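PDB 5OCM: NAD_Gly3P_dh, NAD-dependent glycerol-3-phosphate dehydrogenase from Streptosporangium roseum, which acts as an imine reductase, binding NADP+ in a nucleotide-binding domain and probably reducing imines to amines at the expense of NADPH. Local coordinates for residues Asn206-Ile209 and Gly214-Ser217; Asn182-Gly187 and Thr199-Phe204; Gly226-Leu231 and Tyr279-Glu284; Ala118-Pro123 and Leu168-Leu173. All blocks are in the same frame, centred on the assembly; numbering follows the deposited sequence.

Contact 1 of 4, residues Asn206-Ile209 and Gly214-Ser217; sequences NRWI and GFVS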
loop_
_atom_site.group_PDB
_atom_site.type_symbol
_atom_site.label_atom_id
_atom_site.label_comp_id
_atom_site.label_asym_id
_atom_site.label_seq_id
_atom_site.Cartn_x
_atom_site.Cartn_y
_atom_site.Cartn_z
ATOM N N ASN A 206 -6.823 4.653 3.716
ATOM C CA ASN A 206 -5.722 5.587 3.433
ATOM C C ASN A 206 -4.927 5.991 4.688
ATOM O O ASN A 206 -3.689 6.072 4.653
ATOM C CB ASN A 206 -6.227 6.813 2.687
ATOM C CG ASN A 206 -6.590 6.517 1.222
ATOM O OD1 ASN A 206 -7.343 7.332 0.585
ATOM N ND2 ASN A 206 -6.061 5.494 0.679
ATOM N N ARG A 207 -5.633 6.181 5.794
ATOM C CA ARG A 207 -4.947 6.467 7.044
ATOM C C ARG A 207 -4.054 5.280 7.463
ATOM O O ARG A 207 -2.906 5.447 7.901
ATOM C CB ARG A 207 -5.973 6.754 8.127
ATOM C CG ARG A 207 -5.234 7.116 9.421
ATOM C CD ARG A 207 -6.152 7.817 10.361
ATOM N NE ARG A 207 -5.366 8.224 11.524
ATOM C CZ ARG A 207 -5.835 8.957 12.532
ATOM N NH1 ARG A 207 -7.148 9.264 12.565
ATOM N NH2 ARG A 207 -4.979 9.322 13.534
ATOM N N TRP A 208 -4.556 4.073 7.273
ATOM C CA TRP A 208 -3.799 2.880 7.576
ATOM C C TRP A 208 -2.596 2.680 6.636
ATOM O O TRP A 208 -1.481 2.360 7.083
ATOM C CB TRP A 208 -4.729 1.661 7.550
ATOM C CG TRP A 208 -4.064 0.365 7.789
ATOM C CD1 TRP A 208 -4.130 -0.701 7.003
ATOM C CD2 TRP A 208 -3.267 -0.023 8.940
ATOM N NE1 TRP A 208 -3.423 -1.736 7.551
ATOM C CE2 TRP A 208 -2.911 -1.349 8.759
ATOM C CE3 TRP A 208 -2.853 0.636 10.107
ATOM C CZ2 TRP A 208 -2.110 -2.052 9.668
ATOM C CZ3 TRP A 208 -2.055 -0.081 11.039
ATOM C CH2 TRP A 208 -1.679 -1.419 10.782
ATOM N N ILE A 209 -2.799 2.949 5.364
ATOM C CA ILE A 209 -1.717 2.855 4.397
ATOM C C ILE A 209 -0.595 3.789 4.804
ATOM O O ILE A 209 0.629 3.429 4.692
ATOM C CB ILE A 209 -2.228 3.159 2.944
ATOM C CG1 ILE A 209 -3.021 1.969 2.400
ATOM C CG2 ILE A 209 -1.068 3.437 1.993
ATOM C CD1 ILE A 209 -3.918 2.344 1.220
ATOM N N GLY A 214 5.458 3.571 7.664
ATOM C CA GLY A 214 6.425 3.446 8.781
ATOM C C GLY A 214 6.998 2.047 8.918
ATOM O O GLY A 214 8.182 1.880 9.248
ATOM N N PHE A 215 6.182 1.027 8.649
ATOM C CA PHE A 215 6.634 -0.360 8.690
ATOM C C PHE A 215 7.587 -0.612 7.526
ATOM O O PHE A 215 8.604 -1.276 7.692
ATOM C CB PHE A 215 5.497 -1.399 8.627
ATOM C CG PHE A 215 4.290 -1.111 9.504
ATOM C CD1 PHE A 215 4.382 -0.321 10.616
ATOM C CD2 PHE A 215 3.092 -1.691 9.189
ATOM C CE1 PHE A 215 3.247 -0.043 11.380
ATOM C CE2 PHE A 215 1.952 -1.433 9.965
ATOM C CZ PHE A 215 2.044 -0.574 11.036
ATOM N N VAL A 216 7.270 -0.055 6.353
ATOM C CA VAL A 216 8.170 -0.205 5.205
ATOM C C VAL A 216 9.590 0.296 5.579
ATOM O O VAL A 216 10.583 -0.379 5.304
ATOM C CB VAL A 216 7.630 0.559 3.974
ATOM C CG1 VAL A 216 8.692 0.749 2.879
ATOM C CG2 VAL A 216 6.395 -0.158 3.420
ATOM N N SER A 217 9.679 1.504 6.139
ATOM C CA SER A 217 10.993 2.081 6.489
ATOM C C SER A 217 11.740 1.235 7.527
ATOM O O SER A 217 12.919 0.907 7.348
ATOM C CB SER A 217 10.837 3.500 7.017
ATOM O OG SER A 217 10.270 4.343 6.044
#
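W208 and F215, two turns apart on one continuous helix, show how side chains of a single helix can meet without any backbone contact between their turns. The rings form an offset edge-to-face pair: the edge of F215 is turned toward the face of the six-membered ring of W208, with centroids 5.7 Å apart and planes at 70°. The touch is carried by the far end of the indole, where W208 CH2 lies 3.7 Å from F215 CE2 and 3.8 Å from F215 CZ, close to the plane of the phenyl ring. Behind these atoms stand the first torsions. W208 holds CG anti to its own N (chi1 178°), which carries the indole along the helix toward the later turn; F215 instead has CG anti to its carbonyl carbon (chi1 -44°) and reaches back to meet it. The indole also has a weak hydrogen bond from NE1 to L173 O of the second subunit, and it touches a bound trifluoroacetophenone hydrate. Replacing W208 with an alanine would probably leave the F215 edge without its aromatic face, and the ligand without one wall of its pocket. The pair sits mid-way along helix 198-225, which runs through the dimer interface: I209 packs on I209 of the second subunit, and V216 on N206 of that subunit.

Contact 2 of 4, residues Asn182-Gly187 and Thr199-Phe204; sequences NSFLHG and TTFAPF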
loop_
_atom_site.group_PDB
_atom_site.type_symbol
_atom_site.label_atom_id
_atom_site.label_comp_id
_atom_site.label_asym_id
_atom_site.label_seq_id
_atom_site.Cartn_x
_atom_site.Cartn_y
_atom_site.Cartn_z
ATOM N N ASN A 182 -5.335 -4.101 -5.040
ATOM C CA ASN A 182 -6.075 -5.364 -4.964
ATOM C C ASN A 182 -6.577 -5.643 -3.555
ATOM O O ASN A 182 -7.733 -6.038 -3.377
ATOM C CB ASN A 182 -5.251 -6.537 -5.489
ATOM C CG ASN A 182 -5.170 -6.626 -6.987
ATOM O OD1 ASN A 182 -5.910 -5.948 -7.693
ATOM N ND2 ASN A 182 -4.264 -7.496 -7.488
ATOM N N SER A 183 -5.734 -5.430 -2.551
ATOM C CA SER A 183 -6.150 -5.666 -1.183
ATOM C C SER A 183 -7.183 -4.626 -0.725
ATOM O O SER A 183 -8.112 -4.956 0.014
ATOM C CB SER A 183 -4.925 -5.759 -0.259
ATOM O OG SER A 183 -4.168 -4.588 -0.301
ATOM N N PHE A 184 -7.063 -3.373 -1.205
ATOM C CA PHE A 184 -8.111 -2.402 -0.927
ATOM C C PHE A 184 -9.461 -2.866 -1.515
ATOM O O PHE A 184 -10.511 -2.805 -0.826
ATOM C CB PHE A 184 -7.792 -1.012 -1.519
ATOM C CG PHE A 184 -8.975 -0.086 -1.461
ATOM C CD1 PHE A 184 -9.388 0.420 -0.239
ATOM C CD2 PHE A 184 -9.693 0.199 -2.576
ATOM C CE1 PHE A 184 -10.537 1.186 -0.125
ATOM C CE2 PHE A 184 -10.841 1.016 -2.507
ATOM C CZ PHE A 184 -11.273 1.492 -1.260
ATOM N N LEU A 185 -9.424 -3.322 -2.749
ATOM C CA LEU A 185 -10.669 -3.776 -3.430
ATOM C C LEU A 185 -11.263 -5.022 -2.778
ATOM O O LEU A 185 -12.494 -5.093 -2.561
ATOM C CB LEU A 185 -10.480 -3.985 -4.940
ATOM C CG LEU A 185 -10.116 -2.698 -5.739
ATOM C CD1 LEU A 185 -9.728 -3.143 -7.126
ATOM C CD2 LEU A 185 -11.197 -1.692 -5.800
ATOM N N HIS A 186 -10.409 -5.948 -2.354
ATOM C CA HIS A 186 -10.907 -7.088 -1.547
ATOM C C HIS A 186 -11.563 -6.608 -0.267
ATOM O O HIS A 186 -12.676 -7.064 0.109
ATOM C CB HIS A 186 -9.739 -8.059 -1.289
ATOM C CG HIS A 186 -10.043 -9.185 -0.339
ATOM N ND1 HIS A 186 -11.267 -9.806 -0.256
ATOM C CD2 HIS A 186 -9.263 -9.819 0.538
ATOM C CE1 HIS A 186 -11.217 -10.753 0.676
ATOM N NE2 HIS A 186 -10.013 -10.776 1.173
ATOM N N GLY A 187 -10.917 -5.666 0.417
ATOM C CA GLY A 187 -11.485 -5.095 1.639
ATOM C C GLY A 187 -12.793 -4.410 1.416
ATOM O O GLY A 187 -13.728 -4.560 2.227
ATOM N N THR A 199 -16.545 4.193 -0.421
ATOM C CA THR A 199 -16.181 5.555 -0.055
ATOM C C THR A 199 -16.164 5.816 1.444
ATOM O O THR A 199 -15.455 6.703 1.907
ATOM C CB THR A 199 -17.068 6.616 -0.757
ATOM O OG1 THR A 199 -18.440 6.262 -0.547
ATOM C CG2 THR A 199 -16.750 6.647 -2.265
ATOM N N THR A 200 -16.931 5.058 2.211
ATOM C CA THR A 200 -16.835 5.070 3.679
ATOM C C THR A 200 -15.543 4.423 4.173
ATOM O O THR A 200 -14.894 4.981 5.084
ATOM C CB THR A 200 -18.061 4.390 4.313
ATOM O OG1 THR A 200 -19.233 5.071 3.844
ATOM C CG2 THR A 200 -18.013 4.440 5.831
ATOM N N PHE A 201 -15.188 3.300 3.582
ATOM C CA PHE A 201 -13.969 2.558 3.914
ATOM C C PHE A 201 -12.695 3.306 3.528
ATOM O O PHE A 201 -11.704 3.256 4.254
ATOM C CB PHE A 201 -14.041 1.189 3.250
ATOM C CG PHE A 201 -12.819 0.312 3.475
ATOM C CD1 PHE A 201 -12.330 0.115 4.752
ATOM C CD2 PHE A 201 -12.235 -0.358 2.416
ATOM C CE1 PHE A 201 -11.235 -0.741 4.974
ATOM C CE2 PHE A 201 -11.152 -1.201 2.608
ATOM C CZ PHE A 201 -10.635 -1.412 3.895
ATOM N N ALA A 202 -12.714 3.985 2.378
ATOM C CA ALA A 202 -11.478 4.576 1.819
ATOM C C ALA A 202 -10.650 5.425 2.764
ATOM O O ALA A 202 -9.420 5.264 2.829
ATOM C CB ALA A 202 -11.740 5.302 0.507
ATOM N N PRO A 203 -11.276 6.356 3.519
ATOM C CA PRO A 203 -10.429 7.179 4.410
ATOM C C PRO A 203 -9.732 6.370 5.511
ATOM O O PRO A 203 -8.599 6.705 5.912
ATOM C CB PRO A 203 -11.412 8.184 5.031
ATOM C CG PRO A 203 -12.575 8.180 4.134
ATOM C CD PRO A 203 -12.653 6.873 3.411
ATOM N N PHE A 204 -10.377 5.297 5.958
ATOM C CA PHE A 204 -9.734 4.356 6.913
ATOM C C PHE A 204 -8.552 3.646 6.225
ATOM O O PHE A 204 -7.453 3.573 6.781
ATOM C CB PHE A 204 -10.743 3.337 7.435
ATOM C CG PHE A 204 -11.828 3.928 8.272
ATOM C CD1 PHE A 204 -11.637 4.122 9.653
ATOM C CD2 PHE A 204 -13.029 4.316 7.722
ATOM C CE1 PHE A 204 -12.633 4.712 10.438
ATOM C CE2 PHE A 204 -14.028 4.916 8.526
ATOM C CZ PHE A 204 -13.827 5.105 9.865
#
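F184 and F201 meet as a near-parallel aromatic pair slid so far apart that the rings barely overlap. Their planes are at 5° to one another, and the centroids stand 5.5 Å from each other. The closest approach is F184 CE1 to F201 CD2 at 3.4 Å, with F184 CD1 and F201 CE2 beside them, while the two side chains pass in opposite directions. With CG anti to the backbone N (chi1 178°) on a first bond that already heads toward helix 165-192, F201 sets its ring against G187.

Apolar packing of ring on methyl extends the pair: F184 CZ reaches A202 CB at 4.2 Å, and F184 CE1 comes within 4.0 Å of A202 CA. Ring-to-backbone packing completes it, with F201 CE2 3.8 Å from G187 C. A side chain on G187 would collide with that ring, so the glycine lets the phenyl group close on the helix backbone. A serine in place of F184 is likely to open a gap beside A202 and leave F201 without its aromatic neighbour.

The contact joins helices 165-192 and 198-225 as a helical hairpin, whose local axes approach to 10.7 Å at an angle of 134°. V216 and L173 of the second subunit pack on the phenylalanine pair itself, on F184 and F201 respectively, while H186 packs outward on L245 of helix 235-252 and L258 of helix 257-271.

Contact 3 of 4, residues Gly226-Leu231 and Tyr279-Glu284; sequences GAYPAL and YAAMIE
Y228 lays its ring over a short 3-10 turn, whose tightest backbone bond runs from M282 N to Y279 O at 2.9 Å and is followed by one from I283 N to A280 O at 3.0 Å. The turn leads into helix 283-286 of the C-terminal domain, and the loop that covers it leaves helix 198-225 through G226, where phi is positive. The central interaction is a CH-pi contact: A281 CA stands 3.7 Å from the centroid of the Y228 ring, 16° off its normal. Two methyl groups widen the cover on that same side, A281 CB lying 3.7 Å from Y228 CD2 and A280 CB 3.9 Å from Y228 CD1. The opposite face is covered by G226 C of the tyrosine's own loop, so the ring is sandwiched between two pieces of backbone. A backbone hydrogen bond between Y228 and G278 also ties the loop to the approach of the turn.

At the outer margin the E284 carboxylate is almost perpendicular to the ring. Its OE1 is hydrogen-bonded to Q274; a water between OE2 and the tyrosine hydroxyl is modelled too close to both for the bridge to be more than doubtful. Crossing the ring at about a right angle, I283 sets its CG2 methyl 3.4 Å from Y228 OH.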
loop_
_atom_site.group_PDB
_atom_site.type_symbol
_atom_site.label_atom_id
_atom_site.label_comp_id
_atom_site.label_asym_id
_atom_site.label_seq_id
_atom_site.Cartn_x
_atom_site.Cartn_y
_atom_site.Cartn_z
ATOM N N GLY A 226 19.931 -8.071 7.282
ATOM C CA GLY A 226 19.673 -9.520 7.303
ATOM C C GLY A 226 19.365 -10.030 8.655
ATOM O O GLY A 226 19.712 -11.129 8.993
ATOM N N ALA A 227 18.716 -9.212 9.484
ATOM C CA ALA A 227 18.402 -9.548 10.866
ATOM C C ALA A 227 17.009 -8.985 11.144
ATOM O O ALA A 227 16.777 -7.800 10.926
ATOM C CB ALA A 227 19.418 -8.945 11.803
ATOM N N TYR A 228 16.124 -9.852 11.647
ATOM C CA TYR A 228 14.713 -9.576 11.639
ATOM C C TYR A 228 14.058 -9.782 13.002
ATOM O O TYR A 228 13.103 -10.546 13.107
ATOM C CB TYR A 228 14.066 -10.522 10.596
ATOM C CG TYR A 228 14.841 -10.628 9.294
ATOM C CD1 TYR A 228 14.850 -9.587 8.399
ATOM C CD2 TYR A 228 15.514 -11.776 8.952
ATOM C CE1 TYR A 228 15.547 -9.697 7.172
ATOM C CE2 TYR A 228 16.226 -11.878 7.759
ATOM C CZ TYR A 228 16.248 -10.828 6.891
ATOM O OH TYR A 228 16.930 -10.885 5.705
ATOM N N PRO A 229 14.504 -9.053 14.032
ATOM C CA PRO A 229 13.830 -9.229 15.335
ATOM C C PRO A 229 12.386 -8.725 15.283
ATOM O O PRO A 229 12.097 -7.762 14.623
ATOM C CB PRO A 229 14.694 -8.383 16.299
ATOM C CG PRO A 229 15.217 -7.295 15.431
ATOM C CD PRO A 229 15.539 -8.031 14.100
ATOM N N ALA A 230 11.509 -9.387 16.025
ATOM C CA ALA A 230 10.098 -9.027 16.093
ATOM C C ALA A 230 9.895 -7.929 17.109
ATOM O O ALA A 230 9.520 -8.194 18.235
ATOM C CB ALA A 230 9.268 -10.251 16.414
ATOM N N LEU A 231 10.196 -6.700 16.715
ATOM C CA LEU A 231 10.075 -5.559 17.596
ATOM C C LEU A 231 8.620 -5.123 17.793
ATOM O O LEU A 231 8.282 -4.542 18.784
ATOM C CB LEU A 231 10.904 -4.393 17.142
ATOM C CG LEU A 231 12.420 -4.793 17.137
ATOM C CD1 LEU A 231 13.245 -3.704 16.445
ATOM C CD2 LEU A 231 12.961 -5.089 18.532
ATOM N N TYR A 279 8.144 -9.554 10.472
ATOM C CA TYR A 279 7.646 -9.746 9.121
ATOM C C TYR A 279 8.704 -9.490 8.060
ATOM O O TYR A 279 8.640 -10.064 6.960
ATOM C CB TYR A 279 6.383 -8.896 8.835
ATOM C CG TYR A 279 5.551 -9.414 7.689
ATOM C CD1 TYR A 279 4.584 -10.394 7.889
ATOM C CD2 TYR A 279 5.749 -8.962 6.388
ATOM C CE1 TYR A 279 3.816 -10.889 6.836
ATOM C CE2 TYR A 279 5.034 -9.470 5.310
ATOM C CZ TYR A 279 4.060 -10.455 5.539
ATOM O OH TYR A 279 3.379 -10.986 4.462
ATOM N N ALA A 280 9.692 -8.659 8.361
ATOM C CA ALA A 280 10.764 -8.405 7.390
ATOM C C ALA A 280 11.493 -9.635 6.941
ATOM O O ALA A 280 12.062 -9.666 5.847
ATOM C CB ALA A 280 11.711 -7.354 7.946
ATOM N N ALA A 281 11.515 -10.688 7.766
ATOM C CA ALA A 281 12.105 -11.970 7.390
ATOM C C ALA A 281 11.472 -12.568 6.136
ATOM O O ALA A 281 12.108 -13.380 5.423
ATOM C CB ALA A 281 12.028 -12.937 8.534
ATOM N N MET A 282 10.247 -12.134 5.804
ATOM C CA MET A 282 9.581 -12.535 4.567
ATOM C C MET A 282 10.352 -12.178 3.315
ATOM O O MET A 282 10.104 -12.790 2.263
ATOM C CB MET A 282 8.184 -11.925 4.496
ATOM C CG MET A 282 7.232 -12.555 5.493
ATOM S SD MET A 282 6.899 -14.303 5.193
ATOM C CE MET A 282 6.315 -14.263 3.531
ATOM N N ILE A 283 11.317 -11.250 3.390
ATOM C CA ILE A 283 12.140 -10.965 2.246
ATOM C C ILE A 283 12.736 -12.244 1.651
ATOM O O ILE A 283 12.901 -12.342 0.411
ATOM C CB ILE A 283 13.319 -9.984 2.613
ATOM C CG1 ILE A 283 14.103 -9.545 1.397
ATOM C CG2 ILE A 283 14.290 -10.557 3.642
ATOM C CD1 ILE A 283 13.281 -8.668 0.486
ATOM N N GLU A 284 13.056 -13.227 2.513
ATOM C CA GLU A 284 13.688 -14.463 2.033
ATOM C C GLU A 284 12.757 -15.253 1.090
ATOM O O GLU A 284 13.232 -15.972 0.232
ATOM C CB GLU A 284 14.145 -15.349 3.199
ATOM C CG GLU A 284 15.162 -14.656 4.103
ATOM C CD GLU A 284 15.786 -15.505 5.175
ATOM O OE1 GLU A 284 15.286 -16.591 5.410
ATOM O OE2 GLU A 284 16.791 -15.059 5.753
HETATM O O HOH W 1 17.952 -12.961 5.003
#

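Contact 4 of 4, residues Ala118-Pro123 and Leu168-Leu173; sequences AIMAIP and LYDVAL. With NAP (NADP nicotinamide-adenine-dinucleotide phosphate), chain G; 9RH (2,2,2-trifluoromethyl acetophenone hydrate), chain X.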
loop_
_atom_site.group_PDB
_atom_site.type_symbol
_atom_site.label_atom_id
_atom_site.label_comp_id
_atom_site.label_asym_id
_atom_site.label_seq_id
_atom_site.Cartn_x
_atom_site.Cartn_y
_atom_site.Cartn_z
ATOM N N ALA A 118 10.528 7.189 -15.934
ATOM C CA ALA A 118 9.331 6.499 -15.518
ATOM C C ALA A 118 8.384 7.480 -14.887
ATOM O O ALA A 118 8.797 8.298 -14.046
ATOM C CB ALA A 118 9.640 5.404 -14.574
ATOM N N ILE A 119 7.128 7.479 -15.345
ATOM C CA ILE A 119 6.116 8.400 -14.860
ATOM C C ILE A 119 5.387 7.746 -13.714
ATOM O O ILE A 119 4.582 6.819 -13.957
ATOM C CB ILE A 119 5.104 8.805 -15.926
ATOM C CG1 ILE A 119 5.816 9.384 -17.165
ATOM C CG2 ILE A 119 4.155 9.897 -15.376
ATOM C CD1 ILE A 119 4.908 9.323 -18.414
ATOM N N MET A 120 5.664 8.183 -12.480
ATOM C CA MET A 120 5.035 7.576 -11.308
ATOM C C MET A 120 3.859 8.460 -10.905
ATOM O O MET A 120 3.826 9.063 -9.837
ATOM C CB MET A 120 6.044 7.408 -10.162
ATOM C CG MET A 120 7.306 6.641 -10.540
ATOM S SD MET A 120 7.132 5.148 -11.525
ATOM C CE MET A 120 5.968 4.226 -10.515
ATOM N N ALA A 121 2.908 8.547 -11.815
ATOM C CA ALA A 121 1.746 9.407 -11.717
ATOM C C ALA A 121 0.722 9.024 -12.746
ATOM O O ALA A 121 1.053 8.450 -13.785
ATOM C CB ALA A 121 2.168 10.883 -11.965
ATOM N N ILE A 122 -0.520 9.378 -12.455
ATOM C CA ILE A 122 -1.598 9.287 -13.433
ATOM C C ILE A 122 -1.705 10.619 -14.242
ATOM O O ILE A 122 -1.198 11.662 -13.816
ATOM C CB ILE A 122 -2.969 8.961 -12.780
ATOM C CG1 ILE A 122 -3.315 9.985 -11.685
ATOM C CG2 ILE A 122 -2.962 7.540 -12.267
ATOM C CD1 ILE A 122 -4.752 9.868 -11.147
ATOM N N PRO A 123 -2.386 10.566 -15.383
ATOM C CA PRO A 123 -2.401 11.764 -16.263
ATOM C C PRO A 123 -2.925 13.017 -15.594
ATOM O O PRO A 123 -2.387 14.090 -15.796
ATOM C CB PRO A 123 -3.318 11.321 -17.408
ATOM C CG PRO A 123 -3.107 9.863 -17.510
ATOM C CD PRO A 123 -3.060 9.420 -16.052
ATOM N N LEU A 168 13.637 -0.559 -13.586
ATOM C CA LEU A 168 13.710 -1.437 -12.419
ATOM C C LEU A 168 12.937 -0.867 -11.260
ATOM O O LEU A 168 12.089 -1.568 -10.647
ATOM C CB LEU A 168 15.180 -1.585 -12.059
ATOM C CG LEU A 168 15.529 -2.639 -11.089
ATOM C CD1 LEU A 168 15.164 -4.001 -11.659
ATOM C CD2 LEU A 168 17.038 -2.599 -10.842
ATOM N N TYR A 169 13.173 0.414 -10.958
ATOM C CA TYR A 169 12.353 1.088 -9.933
ATOM C C TYR A 169 10.885 1.114 -10.304
ATOM O O TYR A 169 10.030 0.842 -9.471
ATOM C CB TYR A 169 12.782 2.551 -9.690
ATOM C CG TYR A 169 13.923 2.726 -8.711
ATOM C CD1 TYR A 169 15.244 2.410 -9.052
ATOM C CD2 TYR A 169 13.679 3.274 -7.442
ATOM C CE1 TYR A 169 16.274 2.640 -8.155
ATOM C CE2 TYR A 169 14.720 3.495 -6.556
ATOM C CZ TYR A 169 16.001 3.183 -6.905
ATOM O OH TYR A 169 16.979 3.451 -5.966
ATOM N N ASP A 170 10.591 1.426 -11.551
ATOM C CA ASP A 170 9.185 1.515 -12.014
ATOM C C ASP A 170 8.416 0.209 -11.776
ATOM O O ASP A 170 7.363 0.249 -11.123
ATOM C CB ASP A 170 9.198 1.876 -13.496
ATOM C CG ASP A 170 7.841 2.117 -14.111
ATOM O OD1 ASP A 170 6.892 2.531 -13.395
ATOM O OD2 ASP A 170 7.703 1.902 -15.334
ATOM N N VAL A 171 8.930 -0.910 -12.249
ATOM C CA VAL A 171 8.142 -2.147 -12.083
ATOM C C VAL A 171 8.033 -2.547 -10.616
ATOM O O VAL A 171 6.970 -3.030 -10.205
ATOM C CB VAL A 171 8.651 -3.330 -12.951
ATOM C CG1 VAL A 171 8.658 -2.969 -14.389
ATOM C CG2 VAL A 171 10.053 -3.764 -12.525
ATOM N N ALA A 172 9.066 -2.308 -9.838
ATOM C CA ALA A 172 9.022 -2.574 -8.381
ATOM C C ALA A 172 7.949 -1.747 -7.722
ATOM O O ALA A 172 7.166 -2.253 -6.928
ATOM C CB ALA A 172 10.391 -2.279 -7.724
ATOM N N LEU A 173 7.876 -0.467 -8.080
ATOM C CA LEU A 173 6.835 0.443 -7.556
ATOM C C LEU A 173 5.454 0.066 -8.044
ATOM O O LEU A 173 4.499 0.041 -7.244
ATOM C CB LEU A 173 7.205 1.891 -7.908
ATOM C CG LEU A 173 8.450 2.460 -7.214
ATOM C CD1 LEU A 173 8.747 3.775 -7.896
ATOM C CD2 LEU A 173 8.262 2.624 -5.716
HETATM P PA NAP G . -2.605 4.689 -24.485
HETATM O O1A NAP G . -3.766 5.632 -24.171
HETATM O O2A NAP G . -3.097 3.349 -24.791
HETATM O O5B NAP G . -1.655 5.253 -25.688
HETATM C C5B NAP G . -0.802 4.359 -26.396
HETATM C C4B NAP G . -0.046 5.276 -27.328
HETATM O O4B NAP G . 0.985 4.589 -28.015
HETATM C C3B NAP G . -0.928 5.971 -28.413
HETATM O O3B NAP G . -0.493 7.330 -28.655
HETATM C C2B NAP G . -0.646 5.074 -29.636
HETATM O O2B NAP G . -0.965 5.670 -30.907
HETATM C C1B NAP G . 0.820 4.801 -29.440
HETATM N N9A NAP G . 1.308 3.654 -30.183
HETATM C C8A NAP G . 1.068 2.355 -29.979
HETATM N N7A NAP G . 1.705 1.600 -30.862
HETATM C C5A NAP G . 2.370 2.452 -31.667
HETATM C C6A NAP G . 3.251 2.318 -32.813
HETATM N N6A NAP G . 3.557 1.054 -33.303
HETATM N N1A NAP G . 3.674 3.440 -33.436
HETATM C C2A NAP G . 3.379 4.676 -32.975
HETATM N N3A NAP G . 2.594 4.892 -31.900
HETATM C C4A NAP G . 2.102 3.810 -31.246
HETATM O O3 NAP G . -1.578 4.490 -23.300
HETATM P PN NAP G . -1.213 5.647 -22.192
HETATM O O1N NAP G . -2.038 5.433 -20.989
HETATM O O2N NAP G . -0.971 6.999 -22.882
HETATM O O5D NAP G . 0.209 4.973 -21.824
HETATM C C5D NAP G . 1.351 5.322 -22.611
HETATM C C4D NAP G . 2.571 4.856 -21.842
HETATM O O4D NAP G . 2.613 5.593 -20.546
HETATM C C3D NAP G . 2.533 3.334 -21.596
HETATM O O3D NAP G . 3.853 2.770 -21.690
HETATM C C2D NAP G . 2.019 3.303 -20.147
HETATM O O2D NAP G . 2.327 2.119 -19.393
HETATM C C1D NAP G . 2.685 4.583 -19.577
HETATM N N1N NAP G . 2.025 5.102 -18.395
HETATM C C2N NAP G . 0.746 5.421 -18.414
HETATM C C3N NAP G . 0.103 5.894 -17.255
HETATM C C7N NAP G . -1.345 6.201 -17.188
HETATM O O7N NAP G . -1.779 6.466 -16.046
HETATM N N7N NAP G . -2.084 6.168 -18.262
HETATM C C4N NAP G . 0.855 6.087 -16.084
HETATM C C5N NAP G . 2.223 5.839 -16.145
HETATM C C6N NAP G . 2.765 5.349 -17.321
HETATM P P2B NAP G . -2.463 5.565 -31.474
HETATM O O1X NAP G . -3.225 6.653 -30.792
HETATM O O2X NAP G . -2.185 5.709 -32.931
HETATM O O3X NAP G . -2.873 4.111 -31.230
HETATM O O1 9RH X . -1.112 1.056 -15.564
HETATM C C1 9RH X . 0.150 1.520 -15.181
HETATM O O2 9RH X . 0.987 0.540 -14.643
HETATM C C2 9RH X . 0.036 2.750 -14.294
HETATM C C3 9RH X . -1.205 3.195 -13.862
HETATM C C4 9RH X . -1.305 4.235 -12.958
HETATM C C5 9RH X . -0.176 4.871 -12.504
HETATM C C6 9RH X . 1.053 4.453 -12.938
HETATM C C7 9RH X . 1.169 3.389 -13.822
HETATM C C8 9RH X . 0.747 1.867 -16.511
HETATM F F1 9RH X . 0.736 0.782 -17.283
HETATM F F2 9RH X . 2.018 2.349 -16.383
HETATM F F3 9RH X . -0.034 2.789 -17.042
HETATM O O HOH W 2 4.799 3.988 -14.184
#
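M120 is bent at both chi2 (-44°) and chi3 (-54°), which curls its thioether toward helix 165-192, while D170 has CG anti to its backbone N (chi1 -175°) and extends its carboxylate to meet it. M120 SD comes 3.2 Å from D170 OD1, and the terminal methyl CE reaches L173 CB at 3.7 Å, the M120 and L173 side chains crossing at about a right angle. A118 CB lies 3.7 Å from D170 CB. The contact joins strand 113-120, the last of the run of parallel strands in the Rossmann-type sheet, to helix 165-192, the long first helix of the C-terminal part. One water spans the junction, donating to D170 OD1 at 2.7 Å and to I119 O at 2.8 Å. The same I119 O lies 3.4 Å from C5N of the NADP+ nicotinamide, and A121 O lies 3.3 Å from C4N, the carbon that exchanges hydride. I122 CG2 meets the bound hydrate at its ring. Carbonyl oxygens so close to the nicotinamide would probably stabilise its oxidised, positively charged form, and the water links D170 to one of them.

In the fold
Followed from the N terminus, the four contacts come strictly in series; none encloses or crosses another. Contact 4 closes first, over a loop that includes strands 131-136 and 155-160, and ties the nucleotide-binding domain to helix 165-192. Contact 2, further along helix 165-192, then closes the turn to the start of helix 198-225. Contact 1 spans only four residues within helix 198-225, its centre about 14 Å from that of contact 2. Contact 3 closes the longest loop, 47 residues holding helices 235-252 and 257-271, and brings the C-terminal turn back to the exit of helix 198-225. All four also touch the second subunit, so intrachain closure and dimer packing share the same helices.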